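Local coordinates for heme-binding protein A (Haemophilus parasuis 29755, PDB 3TPA), which probably binds glutathione in the periplasm as the solute-binding protein of an ABC importer, at residues G323-Y331 / Y465-S476; L264-A272 / T311-V321. The protein carries 1 engineered substitution. One frame throughout, in Å; residues are numbered along the deposited sequence.

Contact 1 of 2, residues G323-Y331 / Y465-S476; sequences GYNPHLPQY and YQQAVEIFQQNS
Loop 323-331 runs alongside the last three turns of helix 458-475, with Gly323 nearest Tyr465, Leu328 opposite Glu470 and Pro329 opposite Gln473; Gly323 CA and Tyr465 CA lie 5.2 Å apart. Gly323 has positive phi and sets its CA against CB of Tyr465, leaving no room there for a side chain. The next residue of the helix, Gln466, extends toward the loop, CG against Gly323 O, and its NE2 donates to Tyr324 O at 3.1 Å; that oxygen lies in the plane of the Gln466 amide, whereas NE2 sits well above the plane of the peptide carbonyl.

Leu328 fills the middle of the contact. With CG anti to the backbone N (chi1 -171°), its two methyls divide between partners: CD2 meets Val469 CG1 at 3.6 Å, and CD1 touches Gln473 CB and, in the conformer given, Glu470 around CD. Gln473 bends at chi2 (71°), which brings NE2 to Pro329 O for a 3.2 Å bond lying in the carbonyl plane, with an N-H...O angle of 157°. A water accepts from the same NE2 and lies within reach of Gln330 OE1. At the helix end the Tyr331 hydroxyl donates to Gln473 O at 2.7 Å, that oxygen lying at the ring edge, near the ring plane. His293 and His294 pack against the same ring.

A second water bridges Asn325 ND2 and Gln466 O, while Asn325 OD1 closes an Asx turn by accepting from His327 N. The chemistry is thus a small apolar centre flanked by amide-to-carbonyl bonds: side chains of the helix satisfy carbonyls of a loop without helix or strand (Tyr324 O, Pro329 O), and a loop tyrosine donates to a carbonyl of the final turn.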
# COMPACT_ATOMS: atom_id res chain seq x y z
N GLY A 323 -16.49 -2.67 1.47
CA GLY A 323 -17.37 -1.52 1.60
C GLY A 323 -17.65 -0.75 0.32
O GLY A 323 -18.49 0.15 0.30
N TYR A 324 -16.94 -1.08 -0.76
CA TYR A 324 -17.16 -0.43 -2.05
C TYR A 324 -18.64 -0.41 -2.38
O TYR A 324 -19.33 -1.40 -2.14
CB TYR A 324 -16.40 -1.17 -3.16
CG TYR A 324 -16.59 -0.53 -4.52
CD1 TYR A 324 -15.80 0.55 -4.91
CD2 TYR A 324 -17.55 -0.99 -5.40
CE1 TYR A 324 -15.97 1.14 -6.15
CE2 TYR A 324 -17.73 -0.40 -6.65
CZ TYR A 324 -16.93 0.66 -7.01
OH TYR A 324 -17.10 1.26 -8.24
N ASN A 325 -19.12 0.70 -2.95
CA ASN A 325 -20.54 0.84 -3.27
C ASN A 325 -20.77 1.18 -4.74
O ASN A 325 -20.60 2.32 -5.14
CB ASN A 325 -21.21 1.90 -2.39
CG ASN A 325 -22.68 2.10 -2.72
OD1 ASN A 325 -23.26 1.36 -3.51
ND2 ASN A 325 -23.29 3.10 -2.09
N PRO A 326 -21.19 0.18 -5.53
CA PRO A 326 -21.32 0.38 -6.98
C PRO A 326 -22.41 1.38 -7.38
O PRO A 326 -22.47 1.77 -8.54
CB PRO A 326 -21.65 -1.03 -7.50
CG PRO A 326 -22.24 -1.74 -6.33
CD PRO A 326 -21.59 -1.17 -5.11
N HIS A 327 -23.24 1.81 -6.45
CA HIS A 327 -24.33 2.72 -6.79
C HIS A 327 -24.30 3.99 -5.95
O HIS A 327 -25.32 4.68 -5.80
CB HIS A 327 -25.69 2.01 -6.69
CG HIS A 327 -25.87 1.25 -5.41
ND1 HIS A 327 -26.33 1.85 -4.25
CD2 HIS A 327 -25.67 -0.05 -5.11
CE1 HIS A 327 -26.39 0.95 -3.29
NE2 HIS A 327 -25.99 -0.21 -3.78
N LEU A 328 -23.14 4.29 -5.38
CA LEU A 328 -22.95 5.57 -4.70
C LEU A 328 -23.34 6.70 -5.66
O LEU A 328 -22.84 6.75 -6.79
CB LEU A 328 -21.48 5.73 -4.29
CG LEU A 328 -21.15 6.92 -3.39
CD1 LEU A 328 -21.94 6.87 -2.05
CD2 LEU A 328 -19.65 6.96 -3.13
N PRO A 329 -24.23 7.60 -5.22
CA PRO A 329 -24.65 8.70 -6.10
C PRO A 329 -23.47 9.59 -6.45
O PRO A 329 -22.60 9.82 -5.61
CB PRO A 329 -25.66 9.46 -5.23
CG PRO A 329 -26.14 8.46 -4.22
CD PRO A 329 -24.93 7.62 -3.93
N GLN A 330 -23.43 10.06 -7.69
CA GLN A 330 -22.32 10.87 -8.19
C GLN A 330 -22.77 12.28 -8.52
O GLN A 330 -23.95 12.53 -8.85
CB GLN A 330 -21.73 10.24 -9.47
CG GLN A 330 -21.14 8.85 -9.25
CD GLN A 330 -20.00 8.87 -8.25
OE1 GLN A 330 -18.98 9.53 -8.47
NE2 GLN A 330 -20.18 8.17 -7.13
N TYR A 331 -21.83 13.22 -8.43
CA TYR A 331 -22.10 14.58 -8.89
C TYR A 331 -21.59 14.66 -10.32
O TYR A 331 -20.44 15.01 -10.56
CB TYR A 331 -21.41 15.62 -8.01
CG TYR A 331 -21.81 15.56 -6.54
CD1 TYR A 331 -22.97 16.18 -6.08
CD2 TYR A 331 -21.03 14.87 -5.62
CE1 TYR A 331 -23.33 16.12 -4.73
CE2 TYR A 331 -21.38 14.82 -4.30
CZ TYR A 331 -22.53 15.43 -3.86
OH TYR A 331 -22.84 15.35 -2.53
N TYR A 465 -19.43 0.58 6.52
CA TYR A 465 -18.61 1.41 5.65
C TYR A 465 -19.43 2.04 4.53
O TYR A 465 -19.24 3.21 4.19
CB TYR A 465 -17.37 0.66 5.11
CG TYR A 465 -16.35 0.45 6.20
CD1 TYR A 465 -15.83 1.53 6.89
CD2 TYR A 465 -15.94 -0.83 6.57
CE1 TYR A 465 -14.92 1.36 7.90
CE2 TYR A 465 -15.00 -1.01 7.59
CZ TYR A 465 -14.50 0.09 8.25
OH TYR A 465 -13.59 -0.05 9.27
N GLN A 466 -20.38 1.28 3.99
CA GLN A 466 -21.21 1.85 2.93
C GLN A 466 -22.01 3.04 3.46
O GLN A 466 -22.19 4.04 2.76
CB GLN A 466 -22.14 0.81 2.33
CG GLN A 466 -21.43 -0.16 1.39
CD GLN A 466 -22.39 -1.04 0.62
OE1 GLN A 466 -23.52 -1.27 1.05
NE2 GLN A 466 -21.96 -1.51 -0.54
N GLN A 467 -22.47 2.92 4.71
CA GLN A 467 -23.21 3.98 5.35
C GLN A 467 -22.33 5.19 5.59
O GLN A 467 -22.77 6.32 5.34
CB GLN A 467 -23.80 3.51 6.68
CG GLN A 467 -24.95 2.55 6.53
CD GLN A 467 -25.60 2.21 7.85
OE1 GLN A 467 -25.23 2.73 8.90
NE2 GLN A 467 -26.59 1.33 7.80
N ALA A 468 -21.12 4.97 6.10
CA ALA A 468 -20.17 6.07 6.31
C ALA A 468 -19.83 6.80 5.01
O ALA A 468 -19.77 8.03 4.97
CB ALA A 468 -18.88 5.55 6.95
N VAL A 469 -19.58 6.03 3.95
CA VAL A 469 -19.23 6.64 2.67
C VAL A 469 -20.39 7.46 2.09
O VAL A 469 -20.17 8.51 1.51
CB VAL A 469 -18.71 5.58 1.66
CG1 VAL A 469 -18.67 6.15 0.25
CG2 VAL A 469 -17.33 5.10 2.09
N GLU A 470 -21.63 7.04 2.28
CA GLU A 470 -22.77 7.82 1.80
C GLU A 470 -22.84 9.19 2.49
O GLU A 470 -23.17 10.20 1.87
CB GLU A 470 -24.08 7.05 2.00
CG GLU A 470 -24.25 5.85 1.07
CD GLU A 470 -25.15 6.14 -0.13
OE1 GLU A 470 -25.50 7.32 -0.36
OE2 GLU A 470 -25.52 5.18 -0.85
N ILE A 471 -22.50 9.22 3.78
CA ILE A 471 -22.47 10.49 4.51
C ILE A 471 -21.34 11.39 3.99
O ILE A 471 -21.54 12.58 3.69
CB ILE A 471 -22.31 10.28 6.03
CG1 ILE A 471 -23.58 9.66 6.63
CG2 ILE A 471 -21.97 11.60 6.73
CD1 ILE A 471 -23.41 9.17 8.07
N PHE A 472 -20.16 10.81 3.88
CA PHE A 472 -19.03 11.52 3.25
C PHE A 472 -19.41 12.09 1.87
O PHE A 472 -19.16 13.26 1.58
CB PHE A 472 -17.81 10.61 3.11
CG PHE A 472 -16.95 10.95 1.92
CD1 PHE A 472 -16.08 12.04 1.96
CD2 PHE A 472 -17.04 10.21 0.74
CE1 PHE A 472 -15.29 12.35 0.83
CE2 PHE A 472 -16.28 10.52 -0.37
CZ PHE A 472 -15.40 11.60 -0.33
N GLN A 473 -20.02 11.27 1.02
CA GLN A 473 -20.36 11.72 -0.34
C GLN A 473 -21.35 12.88 -0.35
O GLN A 473 -21.18 13.83 -1.10
CB GLN A 473 -20.88 10.55 -1.19
CG GLN A 473 -21.04 10.87 -2.70
CD GLN A 473 -19.70 11.03 -3.45
OE1 GLN A 473 -18.65 11.24 -2.84
NE2 GLN A 473 -19.74 10.93 -4.77
N GLN A 474 -22.37 12.80 0.51
CA GLN A 474 -23.37 13.86 0.66
C GLN A 474 -22.74 15.21 0.97
O GLN A 474 -23.25 16.26 0.58
CB GLN A 474 -24.37 13.48 1.77
CG GLN A 474 -25.35 12.38 1.37
CD GLN A 474 -26.13 11.79 2.54
OE1 GLN A 474 -25.71 11.86 3.70
NE2 GLN A 474 -27.27 11.18 2.23
N ASN A 475 -21.63 15.19 1.69
CA ASN A 475 -20.96 16.40 2.14
C ASN A 475 -19.79 16.84 1.28
O ASN A 475 -19.29 17.95 1.42
CB ASN A 475 -20.52 16.23 3.60
CG ASN A 475 -21.68 16.25 4.53
OD1 ASN A 475 -22.23 17.30 4.81
ND2 ASN A 475 -22.11 15.08 4.97
N SER A 476 -19.34 15.95 0.39
CA SER A 476 -18.30 16.27 -0.60
C SER A 476 -17.10 17.08 -0.07
O SER A 476 -16.73 18.10 -0.66
CB SER A 476 -18.92 17.01 -1.80
OG SER A 476 -18.00 17.12 -2.89
O HOH W 1 -21.39 3.90 0.10
O HOH W 2 -16.95 10.67 -6.29

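Contact 2 of 2, residues L264-A272 / T311-V321; sequences LEREGLNLA and TVATNPFPDAV
Glu267, on strand 261-276, meets Thr311 and the turn beginning at Pro318. Its chain is extended beyond CG, so the carboxylate stands well clear of the strand and divides its oxygens. Thr311 OG1 donates to OE2 at 2.7 Å, arriving from above the carboxylate plane; the threonine places this hydroxyl between its backbone N and carbonyl carbon (chi1 67°). The other oxygen, OE1, lies 3.4 Å from Pro318 CB and accepts from two waters. One also donates to Asp319 OD1 and the other accepts from Asp319 N, so solvent links the two acids, whose planes are 63° apart and whose OE1 and OD1 atoms are 3.7 Å from each other.

Beyond Gly268 the contact becomes apolar. Leu269, at the centre of an inverse gamma turn, uses its CD2 methyl alone: Pro318 CG, Ala320 CB and Val321 CG2 all gather round it, the proline at 4.1 Å. Leu271 has CG anti to the backbone N (chi1 176°) and splits its methyls, CD1 to Ala313 CB at 3.8 Å and CD2 over Pro316, whose carbonyl oxygen is 3.5 Å away. Arg266 presents a guanidinium edge, through NH1, to Ala320 CB, while NH2 is bonded to Gly49 O.

Phe422 and Leu423 of helix 420-427 back the proline-rich loop. The contact therefore joins a sheet strand to the loop leaving edge strand 310-312 by leucine and proline packing at one end and a hydrated carboxylate at the other; the water donating to both carboxylates probably tempers the repulsion between Glu267 and Asp319.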
# COMPACT_ATOMS: atom_id res chain seq x y z
N LEU A 264 -0.38 -7.65 -17.38
CA LEU A 264 -1.37 -7.70 -16.31
C LEU A 264 -1.60 -6.30 -15.72
O LEU A 264 -0.66 -5.52 -15.55
CB LEU A 264 -0.92 -8.66 -15.20
CG LEU A 264 -0.58 -10.09 -15.59
CD1 LEU A 264 -0.03 -10.86 -14.40
CD2 LEU A 264 -1.80 -10.80 -16.16
N GLU A 265 -2.86 -5.99 -15.39
CA GLU A 265 -3.19 -4.69 -14.79
C GLU A 265 -4.31 -4.81 -13.77
O GLU A 265 -5.14 -5.70 -13.84
CB GLU A 265 -3.62 -3.69 -15.86
CG GLU A 265 -4.80 -4.16 -16.71
CD GLU A 265 -5.18 -3.14 -17.76
OE1 GLU A 265 -4.87 -3.37 -18.95
OE2 GLU A 265 -5.76 -2.10 -17.41
N ARG A 266 -4.30 -3.88 -12.82
CA ARG A 266 -5.41 -3.73 -11.89
C ARG A 266 -5.25 -2.41 -11.13
O ARG A 266 -4.18 -1.83 -11.09
CB ARG A 266 -5.49 -4.91 -10.92
CG ARG A 266 -4.29 -5.09 -10.03
CD ARG A 266 -4.54 -6.21 -9.03
NE ARG A 266 -5.56 -5.83 -8.07
CZ ARG A 266 -6.21 -6.67 -7.27
NH1 ARG A 266 -7.11 -6.20 -6.43
NH2 ARG A 266 -5.96 -7.97 -7.31
N GLU A 267 -6.34 -1.93 -10.55
CA GLU A 267 -6.34 -0.64 -9.87
C GLU A 267 -5.47 -0.69 -8.63
O GLU A 267 -5.42 -1.71 -7.94
CB GLU A 267 -7.79 -0.25 -9.52
CG GLU A 267 -8.67 -0.17 -10.76
CD GLU A 267 -10.11 0.16 -10.44
OE1 GLU A 267 -10.62 -0.34 -9.42
OE2 GLU A 267 -10.74 0.93 -11.19
N GLY A 268 -4.75 0.40 -8.38
CA GLY A 268 -3.94 0.49 -7.19
C GLY A 268 -4.86 0.81 -6.02
O GLY A 268 -5.96 1.31 -6.22
N LEU A 269 -4.42 0.50 -4.81
CA LEU A 269 -5.18 0.83 -3.60
C LEU A 269 -4.83 2.24 -3.17
O LEU A 269 -4.18 2.45 -2.15
CB LEU A 269 -4.86 -0.17 -2.49
CG LEU A 269 -5.01 -1.64 -2.91
CD1 LEU A 269 -4.51 -2.59 -1.82
CD2 LEU A 269 -6.44 -1.97 -3.31
N ASN A 270 -5.26 3.21 -3.98
CA ASN A 270 -4.90 4.60 -3.78
C ASN A 270 -6.02 5.49 -4.29
O ASN A 270 -7.00 4.99 -4.85
CB ASN A 270 -3.54 4.95 -4.46
CG ASN A 270 -3.55 4.79 -5.98
OD1 ASN A 270 -4.57 4.91 -6.62
ND2 ASN A 270 -2.38 4.53 -6.55
N LEU A 271 -5.91 6.79 -4.07
CA LEU A 271 -6.92 7.75 -4.52
C LEU A 271 -6.25 9.08 -4.78
O LEU A 271 -5.50 9.58 -3.94
CB LEU A 271 -8.00 7.96 -3.44
CG LEU A 271 -9.08 9.03 -3.76
CD1 LEU A 271 -9.91 8.61 -4.97
CD2 LEU A 271 -10.00 9.31 -2.53
N ALA A 272 -6.50 9.64 -5.95
CA ALA A 272 -6.05 10.99 -6.26
C ALA A 272 -7.30 11.82 -6.17
O ALA A 272 -8.33 11.43 -6.71
CB ALA A 272 -5.47 11.05 -7.66
N THR A 311 -8.04 5.01 -13.61
CA THR A 311 -9.48 4.90 -13.78
C THR A 311 -10.19 5.94 -12.95
O THR A 311 -9.73 6.30 -11.87
CB THR A 311 -10.00 3.54 -13.34
OG1 THR A 311 -9.84 3.42 -11.93
CG2 THR A 311 -9.22 2.43 -14.01
N VAL A 312 -11.33 6.40 -13.46
CA VAL A 312 -12.15 7.37 -12.76
C VAL A 312 -12.67 6.78 -11.44
O VAL A 312 -13.21 5.68 -11.43
CB VAL A 312 -13.35 7.82 -13.64
CG1 VAL A 312 -14.37 8.58 -12.83
CG2 VAL A 312 -12.86 8.67 -14.79
N ALA A 313 -12.48 7.50 -10.34
CA ALA A 313 -12.96 7.04 -9.02
C ALA A 313 -14.42 7.45 -8.79
O ALA A 313 -14.80 8.59 -9.04
CB ALA A 313 -12.10 7.59 -7.90
N THR A 314 -15.23 6.51 -8.30
CA THR A 314 -16.59 6.83 -7.87
C THR A 314 -16.69 6.82 -6.35
O THR A 314 -17.46 7.60 -5.77
CB THR A 314 -17.61 5.85 -8.44
OG1 THR A 314 -17.28 4.52 -8.03
CG2 THR A 314 -17.58 5.91 -9.98
N ASN A 315 -15.93 5.92 -5.74
CA ASN A 315 -15.80 5.80 -4.28
C ASN A 315 -14.43 6.31 -3.85
O ASN A 315 -13.52 6.45 -4.69
CB ASN A 315 -15.87 4.32 -3.88
CG ASN A 315 -17.28 3.75 -3.92
OD1 ASN A 315 -17.79 3.25 -2.92
ND2 ASN A 315 -17.90 3.79 -5.10
N PRO A 316 -14.25 6.53 -2.54
CA PRO A 316 -12.91 6.92 -2.07
C PRO A 316 -11.88 5.77 -2.06
O PRO A 316 -10.74 6.01 -1.69
CB PRO A 316 -13.17 7.40 -0.64
CG PRO A 316 -14.41 6.68 -0.24
CD PRO A 316 -15.25 6.58 -1.46
N PHE A 317 -12.30 4.57 -2.43
CA PHE A 317 -11.41 3.44 -2.61
C PHE A 317 -11.92 2.57 -3.76
O PHE A 317 -13.11 2.57 -4.04
CB PHE A 317 -11.24 2.62 -1.33
CG PHE A 317 -12.49 2.49 -0.49
CD1 PHE A 317 -13.58 1.78 -0.95
CD2 PHE A 317 -12.56 3.08 0.76
CE1 PHE A 317 -14.73 1.66 -0.17
CE2 PHE A 317 -13.71 2.96 1.54
CZ PHE A 317 -14.79 2.25 1.07
N PRO A 318 -11.02 1.84 -4.44
CA PRO A 318 -11.44 1.01 -5.59
C PRO A 318 -12.28 -0.20 -5.16
O PRO A 318 -12.37 -0.52 -3.97
CB PRO A 318 -10.11 0.56 -6.20
CG PRO A 318 -9.17 0.54 -5.05
CD PRO A 318 -9.58 1.73 -4.19
N ASP A 319 -12.86 -0.88 -6.14
CA ASP A 319 -13.78 -1.96 -5.85
C ASP A 319 -13.13 -3.21 -5.29
O ASP A 319 -13.82 -4.16 -4.96
CB ASP A 319 -14.68 -2.28 -7.06
CG ASP A 319 -13.94 -3.02 -8.20
OD1 ASP A 319 -12.71 -3.17 -8.17
OD2 ASP A 319 -14.64 -3.44 -9.15
N ALA A 320 -11.80 -3.22 -5.15
CA ALA A 320 -11.15 -4.32 -4.43
C ALA A 320 -11.33 -4.20 -2.91
O ALA A 320 -11.14 -5.17 -2.19
CB ALA A 320 -9.69 -4.39 -4.76
N VAL A 321 -11.68 -3.00 -2.44
CA VAL A 321 -11.74 -2.73 -1.00
C VAL A 321 -13.11 -3.01 -0.40
O VAL A 321 -14.13 -2.70 -1.00
CB VAL A 321 -11.29 -1.28 -0.65
CG1 VAL A 321 -11.33 -1.06 0.84
CG2 VAL A 321 -9.88 -1.00 -1.16
O HOH W 3 -10.15 -2.40 -7.88
O HOH W 4 -13.06 0.25 -8.74

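Contacts 1 and 2 follow one another along the chain, their centres about 15 Å apart, and both use the long loop between strand 310-312 and helix 335-344. Its first part leans on strand 261-276 and its second on helix 458-475. The two parts are also tied together: Asn315 OD1 probably accepts from Asn325 N (2.9 Å), and Gln330 NE2 probably donates to Thr314 O (3.1 Å). Tyr324 lies across the seam, its CD1 3.4 Å from Asp319 CA. The centre of contact 2 lies about 12 Å, and that of contact 1 about 22 Å, from the chain centre: contact 2 is buried, contact 1 partly so.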